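Local coordinates for protein glycerol dehydrogenase (Schizosaccharomyces pombe, PDB 1TA9) that catalyses the NAD-dependent oxidation of glycerol to dihydroxyacetone, as a zinc-dependent member of the iron-containing alcohol dehydrogenase family, at residues Gln74-Phe79 / Gly285-Ala290; Tyr83-Lys88 / Leu210-Thr215; Val343-Glu348 / Glu353-Leu358. One frame throughout, in Å; residues are numbered along the deposited sequence.

Interaction 1. Residues Gln74-Phe79 / Gly285-Ala290; sequences QGRHAF and GVCTEA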
loop_
_atom_site.group_PDB
_atom_site.type_symbol
_atom_site.label_atom_id
_atom_site.label_comp_id
_atom_site.label_asym_id
_atom_site.label_seq_id
_atom_site.Cartn_x
_atom_site.Cartn_y
_atom_site.Cartn_z
ATOM N N GLN B 74 -22.586 4.100 33.018
ATOM C CA GLN B 74 -23.573 4.127 31.943
ATOM C C GLN B 74 -24.212 2.749 31.710
ATOM O O GLN B 74 -23.512 1.758 31.501
ATOM C CB GLN B 74 -22.873 4.597 30.665
ATOM C CG GLN B 74 -23.706 4.555 29.408
ATOM C CD GLN B 74 -22.859 4.746 28.163
ATOM O OE1 GLN B 74 -22.018 5.644 28.106
ATOM N NE2 GLN B 74 -23.080 3.905 27.156
ATOM N N GLY B 75 -25.541 2.689 31.735
ATOM C CA GLY B 75 -26.207 1.417 31.511
ATOM C C GLY B 75 -27.714 1.556 31.404
ATOM O O GLY B 75 -28.291 2.524 31.893
ATOM N N ARG B 76 -28.360 0.586 30.766
ATOM C CA ARG B 76 -29.804 0.641 30.608
ATOM C C ARG B 76 -30.491 0.288 31.922
ATOM O O ARG B 76 -30.208 -0.753 32.516
ATOM C CB ARG B 76 -30.258 -0.318 29.508
ATOM C CG ARG B 76 -31.684 -0.052 29.067
ATOM C CD ARG B 76 -32.109 -0.931 27.915
ATOM N NE ARG B 76 -33.305 -0.378 27.291
ATOM C CZ ARG B 76 -33.875 -0.850 26.188
ATOM N NH1 ARG B 76 -33.368 -1.907 25.567
ATOM N NH2 ARG B 76 -34.948 -0.245 25.696
ATOM N N HIS B 77 -31.387 1.164 32.366
ATOM C CA HIS B 77 -32.123 0.982 33.618
ATOM C C HIS B 77 -31.204 1.209 34.814
ATOM O O HIS B 77 -31.541 0.861 35.944
ATOM C CB HIS B 77 -32.725 -0.427 33.691
ATOM C CG HIS B 77 -33.605 -0.767 32.529
ATOM N ND1 HIS B 77 -34.726 -0.035 32.207
ATOM C CD2 HIS B 77 -33.521 -1.753 31.605
ATOM C CE1 HIS B 77 -35.296 -0.555 31.133
ATOM N NE2 HIS B 77 -34.584 -1.598 30.748
ATOM N N ALA B 78 -30.045 1.810 34.557
ATOM C CA ALA B 78 -29.064 2.071 35.604
ATOM C C ALA B 78 -29.625 2.817 36.809
ATOM O O ALA B 78 -29.201 2.572 37.936
ATOM C CB ALA B 78 -27.878 2.838 35.026
ATOM N N PHE B 79 -30.571 3.726 36.586
ATOM C CA PHE B 79 -31.142 4.474 37.702
ATOM C C PHE B 79 -31.787 3.558 38.740
ATOM O O PHE B 79 -31.982 3.965 39.883
ATOM C CB PHE B 79 -32.174 5.503 37.219
ATOM C CG PHE B 79 -31.576 6.681 36.488
ATOM C CD1 PHE B 79 -30.232 7.012 36.637
ATOM C CD2 PHE B 79 -32.374 7.483 35.677
ATOM C CE1 PHE B 79 -29.690 8.128 35.987
ATOM C CE2 PHE B 79 -31.845 8.598 35.028
ATOM C CZ PHE B 79 -30.496 8.922 35.185
ATOM N N GLY B 285 -35.755 3.423 18.668
ATOM C CA GLY B 285 -35.968 3.180 20.084
ATOM C C GLY B 285 -35.289 1.941 20.641
ATOM O O GLY B 285 -35.730 1.396 21.653
ATOM N N VAL B 286 -34.216 1.493 19.998
ATOM C CA VAL B 286 -33.504 0.305 20.462
ATOM C C VAL B 286 -32.124 0.666 21.002
ATOM O O VAL B 286 -31.363 1.401 20.370
ATOM C CB VAL B 286 -33.378 -0.754 19.335
ATOM C CG1 VAL B 286 -34.768 -1.255 18.951
ATOM C CG2 VAL B 286 -32.684 -0.162 18.119
ATOM N N CYS B 287 -31.818 0.134 22.183
ATOM C CA CYS B 287 -30.563 0.407 22.872
ATOM C C CYS B 287 -29.468 -0.589 22.482
ATOM O O CYS B 287 -29.095 -1.452 23.273
ATOM C CB CYS B 287 -30.821 0.372 24.389
ATOM S SG CYS B 287 -29.581 1.162 25.455
ATOM N N THR B 288 -28.964 -0.462 21.258
ATOM C CA THR B 288 -27.902 -1.340 20.752
ATOM C C THR B 288 -26.560 -0.945 21.355
ATOM O O THR B 288 -26.439 0.125 21.945
ATOM C CB THR B 288 -27.766 -1.217 19.228
ATOM O OG1 THR B 288 -27.620 0.166 18.881
ATOM C CG2 THR B 288 -28.988 -1.794 18.528
ATOM N N GLU B 289 -25.548 -1.798 21.201
ATOM C CA GLU B 289 -24.228 -1.468 21.729
ATOM C C GLU B 289 -23.702 -0.262 20.947
ATOM O O GLU B 289 -22.999 0.590 21.493
ATOM C CB GLU B 289 -23.266 -2.657 21.598
ATOM C CG GLU B 289 -21.908 -2.419 22.270
ATOM C CD GLU B 289 -21.052 -3.674 22.358
ATOM O OE1 GLU B 289 -19.878 -3.566 22.779
ATOM O OE2 GLU B 289 -21.548 -4.767 22.013
ATOM N N ALA B 290 -24.065 -0.182 19.673
ATOM C CA ALA B 290 -23.639 0.934 18.836
ATOM C C ALA B 290 -24.155 2.240 19.447
ATOM O O ALA B 290 -23.418 3.226 19.546
ATOM C CB ALA B 290 -24.178 0.761 17.415
HETATM O O HOH W 1 -36.015 -1.012 23.176
#
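R76, which lies against C287 across this contact, comes just after the end of strand 71-75. Q74, still in that strand, sends its amide NE2 to the backbone O of E292 in helix 289-307. G75 then opens a type II turn, closed by a hydrogen bond from A78 N to G75 O of 3.3 Å. R76 is the second residue of the turn. Its CG stands anti to the backbone N (chi1 -166°), and from CG to NE the chain is fully extended, bringing the guanidinium over C287 with one flat face turned to it. C287 CB rests near the rim of that face, 3.6 Å from R76 NH1, while R76 CD lies 4.1 Å from C287 SG. In the guanidinium plane, at its edge, a water accepts from R76 NH2 at 2.8 Å and donates to G285 O at 2.9 Å, tying the arginine to the Schellman motif that ends helix 258-284. The charge is shared by two carboxylates: D216 at NE and D412 of the second subunit at NH1, the latter also accepting from C287 N. H77, next in the turn, has R76 CG over one face of its ring. A78 and F79 start a 3-10 segment leading off toward helix 82-86. This is an interdomain junction of the family's two-domain fold: the sheet strand outermost within this chain, beyond which a third subunit's strand continues the Rossmann-like sheet, meets the helical domain.

Interaction 2. Residues Tyr83-Lys88 / Leu210-Thr215; sequences YMYVKK and LIFIDT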
loop_
_atom_site.group_PDB
_atom_site.type_symbol
_atom_site.label_atom_id
_atom_site.label_comp_id
_atom_site.label_asym_id
_atom_site.label_seq_id
_atom_site.Cartn_x
_atom_site.Cartn_y
_atom_site.Cartn_z
ATOM N N TYR B 83 -28.379 3.354 44.299
ATOM C CA TYR B 83 -27.693 3.204 45.580
ATOM C C TYR B 83 -26.316 2.563 45.465
ATOM O O TYR B 83 -25.365 2.991 46.113
ATOM C CB TYR B 83 -28.549 2.397 46.559
ATOM C CG TYR B 83 -27.948 2.347 47.944
ATOM C CD1 TYR B 83 -27.236 1.231 48.379
ATOM C CD2 TYR B 83 -28.052 3.440 48.804
ATOM C CE1 TYR B 83 -26.639 1.203 49.638
ATOM C CE2 TYR B 83 -27.460 3.424 50.064
ATOM C CZ TYR B 83 -26.755 2.303 50.473
ATOM O OH TYR B 83 -26.157 2.288 51.714
ATOM N N MET B 84 -26.229 1.532 44.639
ATOM C CA MET B 84 -24.996 0.794 44.398
ATOM C C MET B 84 -23.803 1.708 44.116
ATOM O O MET B 84 -22.667 1.415 44.503
ATOM C CB MET B 84 -25.236 -0.147 43.220
ATOM C CG MET B 84 -24.019 -0.784 42.619
ATOM S SD MET B 84 -24.559 -1.840 41.265
ATOM C CE MET B 84 -23.051 -2.756 40.944
ATOM N N TYR B 85 -24.068 2.819 43.444
ATOM C CA TYR B 85 -23.017 3.765 43.106
ATOM C C TYR B 85 -23.022 4.963 44.051
ATOM O O TYR B 85 -21.972 5.395 44.528
ATOM C CB TYR B 85 -23.201 4.225 41.661
ATOM C CG TYR B 85 -23.236 3.074 40.678
ATOM C CD1 TYR B 85 -22.079 2.357 40.376
ATOM C CD2 TYR B 85 -24.431 2.685 40.069
ATOM C CE1 TYR B 85 -22.109 1.281 39.490
ATOM C CE2 TYR B 85 -24.471 1.607 39.182
ATOM C CZ TYR B 85 -23.306 0.913 38.898
ATOM O OH TYR B 85 -23.332 -0.144 38.020
ATOM N N VAL B 86 -24.209 5.491 44.329
ATOM C CA VAL B 86 -24.330 6.644 45.209
ATOM C C VAL B 86 -23.736 6.384 46.591
ATOM O O VAL B 86 -23.199 7.297 47.221
ATOM C CB VAL B 86 -25.809 7.065 45.378
ATOM C CG1 VAL B 86 -25.924 8.179 46.416
ATOM C CG2 VAL B 86 -26.370 7.528 44.048
ATOM N N LYS B 87 -23.812 5.136 47.052
ATOM C CA LYS B 87 -23.307 4.780 48.378
ATOM C C LYS B 87 -21.829 5.101 48.578
ATOM O O LYS B 87 -21.351 5.171 49.713
ATOM C CB LYS B 87 -23.553 3.294 48.665
ATOM C CG LYS B 87 -22.646 2.334 47.908
ATOM C CD LYS B 87 -22.969 0.891 48.269
ATOM C CE LYS B 87 -22.006 -0.084 47.602
ATOM N NZ LYS B 87 -22.337 -1.503 47.930
ATOM N N LYS B 88 -21.104 5.296 47.477
ATOM C CA LYS B 88 -19.683 5.615 47.556
ATOM C C LYS B 88 -19.463 7.005 48.147
ATOM O O LYS B 88 -18.396 7.290 48.696
ATOM C CB LYS B 88 -19.041 5.543 46.166
ATOM C CG LYS B 88 -19.015 4.146 45.552
ATOM C CD LYS B 88 -18.509 4.186 44.113
ATOM C CE LYS B 88 -18.448 2.793 43.508
ATOM N NZ LYS B 88 -17.375 1.964 44.127
ATOM N N LEU B 210 -19.342 11.945 40.095
ATOM C CA LEU B 210 -19.905 10.840 39.333
ATOM C C LEU B 210 -20.839 11.316 38.234
ATOM O O LEU B 210 -21.678 12.186 38.462
ATOM C CB LEU B 210 -20.695 9.899 40.258
ATOM C CG LEU B 210 -21.631 8.874 39.595
ATOM C CD1 LEU B 210 -20.830 7.789 38.895
ATOM C CD2 LEU B 210 -22.536 8.249 40.656
ATOM N N ILE B 211 -20.665 10.763 37.038
ATOM C CA ILE B 211 -21.556 11.057 35.918
ATOM C C ILE B 211 -22.297 9.726 35.803
ATOM O O ILE B 211 -21.686 8.683 35.578
ATOM C CB ILE B 211 -20.793 11.390 34.621
ATOM C CG1 ILE B 211 -20.404 12.878 34.594
ATOM C CG2 ILE B 211 -21.701 11.159 33.422
ATOM C CD1 ILE B 211 -19.719 13.397 35.836
ATOM N N PHE B 212 -23.611 9.775 35.983
ATOM C CA PHE B 212 -24.461 8.586 36.008
ATOM C C PHE B 212 -25.500 8.688 34.898
ATOM O O PHE B 212 -26.342 9.586 34.908
ATOM C CB PHE B 212 -25.115 8.541 37.399
ATOM C CG PHE B 212 -25.848 7.267 37.714
ATOM C CD1 PHE B 212 -25.402 6.041 37.244
ATOM C CD2 PHE B 212 -26.963 7.299 38.548
ATOM C CE1 PHE B 212 -26.060 4.858 37.601
ATOM C CE2 PHE B 212 -27.622 6.130 38.908
ATOM C CZ PHE B 212 -27.170 4.906 38.433
ATOM N N ILE B 213 -25.437 7.763 33.944
ATOM C CA ILE B 213 -26.345 7.788 32.799
ATOM C C ILE B 213 -27.177 6.530 32.622
ATOM O O ILE B 213 -26.636 5.426 32.555
ATOM C CB ILE B 213 -25.559 7.995 31.481
ATOM C CG1 ILE B 213 -24.683 9.240 31.582
ATOM C CG2 ILE B 213 -26.529 8.112 30.298
ATOM C CD1 ILE B 213 -23.770 9.434 30.389
ATOM N N ASP B 214 -28.493 6.701 32.531
ATOM C CA ASP B 214 -29.394 5.576 32.310
ATOM C C ASP B 214 -29.739 5.638 30.823
ATOM O O ASP B 214 -30.448 6.537 30.374
ATOM C CB ASP B 214 -30.652 5.719 33.173
ATOM C CG ASP B 214 -31.595 4.527 33.044
ATOM O OD1 ASP B 214 -32.254 4.176 34.050
ATOM O OD2 ASP B 214 -31.692 3.949 31.940
ATOM N N THR B 215 -29.219 4.687 30.054
ATOM C CA THR B 215 -29.440 4.683 28.616
ATOM C C THR B 215 -30.866 4.372 28.160
ATOM O O THR B 215 -31.195 4.554 26.987
ATOM C CB THR B 215 -28.443 3.745 27.920
ATOM O OG1 THR B 215 -28.458 2.466 28.560
ATOM C CG2 THR B 215 -27.033 4.329 28.006
#
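Y85 overlaps the ring of F212 obliquely, its CD2 3.7 Å from F212 CE1. This is helix-on-sheet packing within the Rossmann-like nucleotide-binding domain: the short helix 82-86 lies over strand 210-214 of the six-stranded parallel sheet. The two side chains cross at about a right angle, and the aromatic pair has centroids 5.5 Å apart and planes inclined at 56°. Each ring is aimed by its first torsion. In Y85, CG lies anti to the carbonyl carbon (chi1 -56°), whereas in F212 it is anti to the backbone N (chi1 -170°), lifting the phenyl ring off the strand toward the helix. The alternation of the strand puts L210 on the same side, and its CD2 reaches the root of the tyrosine, 4.2 Å from Y85 CB. F79 adds an edge-to-face partner for F212, and V86 packs on I173 of the adjoining strand 172-176. The tyrosine hydroxyl is hydrogen-bonded to D63 and S61 of the third subunit. Within its own helix Y85 is also backed by M84, whose CG sits over the centre of one ring face, 4.0 Å above the plane.

Interaction 3. Residues Val343-Glu348 / Glu353-Leu358; sequences VQVVLE and EDFNNL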
loop_
_atom_site.group_PDB
_atom_site.type_symbol
_atom_site.label_atom_id
_atom_site.label_comp_id
_atom_site.label_asym_id
_atom_site.label_seq_id
_atom_site.Cartn_x
_atom_site.Cartn_y
_atom_site.Cartn_z
ATOM N N VAL B 343 -16.447 26.004 10.390
ATOM C CA VAL B 343 -15.837 27.319 10.270
ATOM C C VAL B 343 -14.373 27.210 10.699
ATOM O O VAL B 343 -13.494 27.804 10.070
ATOM C CB VAL B 343 -16.551 28.372 11.153
ATOM C CG1 VAL B 343 -15.855 29.725 11.012
ATOM C CG2 VAL B 343 -18.023 28.501 10.732
ATOM N N GLN B 344 -14.101 26.448 11.759
ATOM C CA GLN B 344 -12.712 26.297 12.197
ATOM C C GLN B 344 -11.904 25.613 11.101
ATOM O O GLN B 344 -10.725 25.903 10.919
ATOM C CB GLN B 344 -12.589 25.482 13.497
ATOM C CG GLN B 344 -11.115 25.325 13.917
ATOM C CD GLN B 344 -10.917 24.863 15.347
ATOM O OE1 GLN B 344 -11.717 25.174 16.231
ATOM N NE2 GLN B 344 -9.823 24.139 15.589
ATOM N N VAL B 345 -12.545 24.704 10.371
ATOM C CA VAL B 345 -11.880 23.989 9.287
ATOM C C VAL B 345 -11.462 24.969 8.197
ATOM O O VAL B 345 -10.418 24.802 7.561
ATOM C CB VAL B 345 -12.809 22.897 8.697
ATOM C CG1 VAL B 345 -12.295 22.431 7.352
ATOM C CG2 VAL B 345 -12.880 21.721 9.665
ATOM N N VAL B 346 -12.283 25.991 7.982
ATOM C CA VAL B 346 -11.967 27.005 6.991
ATOM C C VAL B 346 -10.805 27.850 7.515
ATOM O O VAL B 346 -9.872 28.166 6.775
ATOM C CB VAL B 346 -13.197 27.905 6.709
ATOM C CG1 VAL B 346 -12.821 29.039 5.764
ATOM C CG2 VAL B 346 -14.314 27.063 6.098
ATOM N N LEU B 347 -10.856 28.200 8.800
ATOM C CA LEU B 347 -9.793 29.000 9.409
ATOM C C LEU B 347 -8.478 28.221 9.457
ATOM O O LEU B 347 -7.397 28.812 9.383
ATOM C CB LEU B 347 -10.199 29.441 10.821
ATOM C CG LEU B 347 -11.391 30.407 10.892
ATOM C CD1 LEU B 347 -11.726 30.714 12.344
ATOM C CD2 LEU B 347 -11.051 31.694 10.147
ATOM N N GLU B 348 -8.565 26.899 9.581
ATOM C CA GLU B 348 -7.361 26.073 9.606
ATOM C C GLU B 348 -6.834 25.806 8.190
ATOM O O GLU B 348 -5.776 25.209 8.013
ATOM C CB GLU B 348 -7.626 24.753 10.327
ATOM C CG GLU B 348 -7.681 24.879 11.848
ATOM C CD GLU B 348 -7.625 23.529 12.532
ATOM O OE1 GLU B 348 -6.802 22.688 12.109
ATOM O OE2 GLU B 348 -8.390 23.301 13.489
ATOM N N GLU B 353 -11.348 19.085 -0.218
ATOM C CA GLU B 353 -11.737 17.677 -0.097
ATOM C C GLU B 353 -11.909 17.258 1.362
ATOM O O GLU B 353 -12.842 16.534 1.700
ATOM C CB GLU B 353 -10.708 16.765 -0.775
ATOM C CG GLU B 353 -10.778 16.779 -2.296
ATOM C CD GLU B 353 -12.099 16.237 -2.832
ATOM O OE1 GLU B 353 -12.391 15.040 -2.608
ATOM O OE2 GLU B 353 -12.847 17.007 -3.477
ATOM N N ASP B 354 -11.008 17.716 2.227
ATOM C CA ASP B 354 -11.086 17.382 3.647
ATOM C C ASP B 354 -12.273 18.062 4.316
ATOM O O ASP B 354 -12.878 17.511 5.237
ATOM C CB ASP B 354 -9.784 17.760 4.343
ATOM C CG ASP B 354 -8.624 16.923 3.866
ATOM O OD1 ASP B 354 -7.677 17.485 3.280
ATOM O OD2 ASP B 354 -8.674 15.692 4.070
ATOM N N PHE B 355 -12.607 19.266 3.860
ATOM C CA PHE B 355 -13.764 19.961 4.408
ATOM C C PHE B 355 -14.987 19.134 4.025
ATOM O O PHE B 355 -15.853 18.867 4.859
ATOM C CB PHE B 355 -13.874 21.378 3.825
ATOM C CG PHE B 355 -15.201 22.053 4.091
ATOM C CD1 PHE B 355 -16.318 21.759 3.311
ATOM C CD2 PHE B 355 -15.333 22.979 5.124
ATOM C CE1 PHE B 355 -17.548 22.378 3.554
ATOM C CE2 PHE B 355 -16.556 23.603 5.376
ATOM C CZ PHE B 355 -17.664 23.302 4.590
ATOM N N ASN B 356 -15.046 18.716 2.764
ATOM C CA ASN B 356 -16.173 17.926 2.281
ATOM C C ASN B 356 -16.364 16.628 3.052
ATOM O O ASN B 356 -17.494 16.212 3.306
ATOM C CB ASN B 356 -16.018 17.611 0.790
ATOM C CG ASN B 356 -16.214 18.831 -0.086
ATOM O OD1 ASN B 356 -16.744 19.850 0.360
ATOM N ND2 ASN B 356 -15.799 18.733 -1.341
ATOM N N ASN B 357 -15.269 15.980 3.426
ATOM C CA ASN B 357 -15.387 14.735 4.168
ATOM C C ASN B 357 -16.094 14.952 5.503
ATOM O O ASN B 357 -16.907 14.125 5.922
ATOM C CB ASN B 357 -14.009 14.102 4.383
ATOM C CG ASN B 357 -13.427 13.532 3.101
ATOM O OD1 ASN B 357 -14.162 13.171 2.181
ATOM N ND2 ASN B 357 -12.107 13.427 3.042
ATOM N N LEU B 358 -15.802 16.065 6.168
ATOM C CA LEU B 358 -16.437 16.351 7.453
ATOM C C LEU B 358 -17.867 16.845 7.256
ATOM O O LEU B 358 -18.781 16.403 7.948
ATOM C CB LEU B 358 -15.628 17.393 8.232
ATOM C CG LEU B 358 -16.113 17.741 9.647
ATOM C CD1 LEU B 358 -16.171 16.484 10.510
ATOM C CD2 LEU B 358 -15.164 18.767 10.265
#
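V345 and F355 face each other where the two backbones come nearest, V345 CA lying 6.6 Å from F355 CA, and the rest of the contact is built round them. V345 splits its two methyls between two partners. CG1, anti to the backbone N (chi1 164°), meets the F355 ring at its edge, near the ring plane, with V345 CG1 3.8 Å from F355 CD2. V345 CG2 turns to the leucine about one helical turn further on and touches L358 CD2, also at 3.8 Å. V346, the next residue along the first helix, adds a looser touch: its CG2 comes obliquely to the ring, 4.2 Å from F355 CE2. The contact across the two segments is thus wholly apolar, valine methyls against one phenyl ring, at its edge and obliquely, and against the end of one leucine.

Further out, neighbours pack round these side chains. Y420 of helix 407-428 makes an edge-to-face pair with F355, L342 packs against both F355 and L358, and W350, in the connection between the helices, lies on V345. V346 also reaches T288 of the fourth subunit. On another side of the first segment, Q344 NE2 donates a nearly straight 2.7 Å bond to E348 OE2, and Q344 OE1 accepts from A314 N.

The axes of the short helical pieces 343-347 and 353-358 run nearly antiparallel, at 168°, and come within 10.4 Å. The contact sits at the C-terminal end of helix 333-347, whose first residue, H333, is a zinc ligand, and itself lies away from the metal site. Joined by only a few residues, helices 333-347 and 352-364 form an antiparallel helical hairpin in the all-helical C-terminal domain.

Following the chain from the N terminus, the end of strand 71-75 and the turn after it open interaction 1, and a few residues later 83-88 opens interaction 2. Interaction 2 closes first, at 210-215, where the last strand of the parallel sheet is laid down. Interaction 1 closes only at 285-290, after helices 215-220, 223-245 and 258-284, and so encloses it, bringing the helical domain back against the end of the first sheet strand. The two touch where neighbouring strands 71-75 and 210-214 end: G75 O lies 3.0 Å from T215 N, and just beyond the strand H77 N is 2.8 Å from D214 OD2. Interaction 3 follows in series, its centre about 33 Å from that of interaction 1.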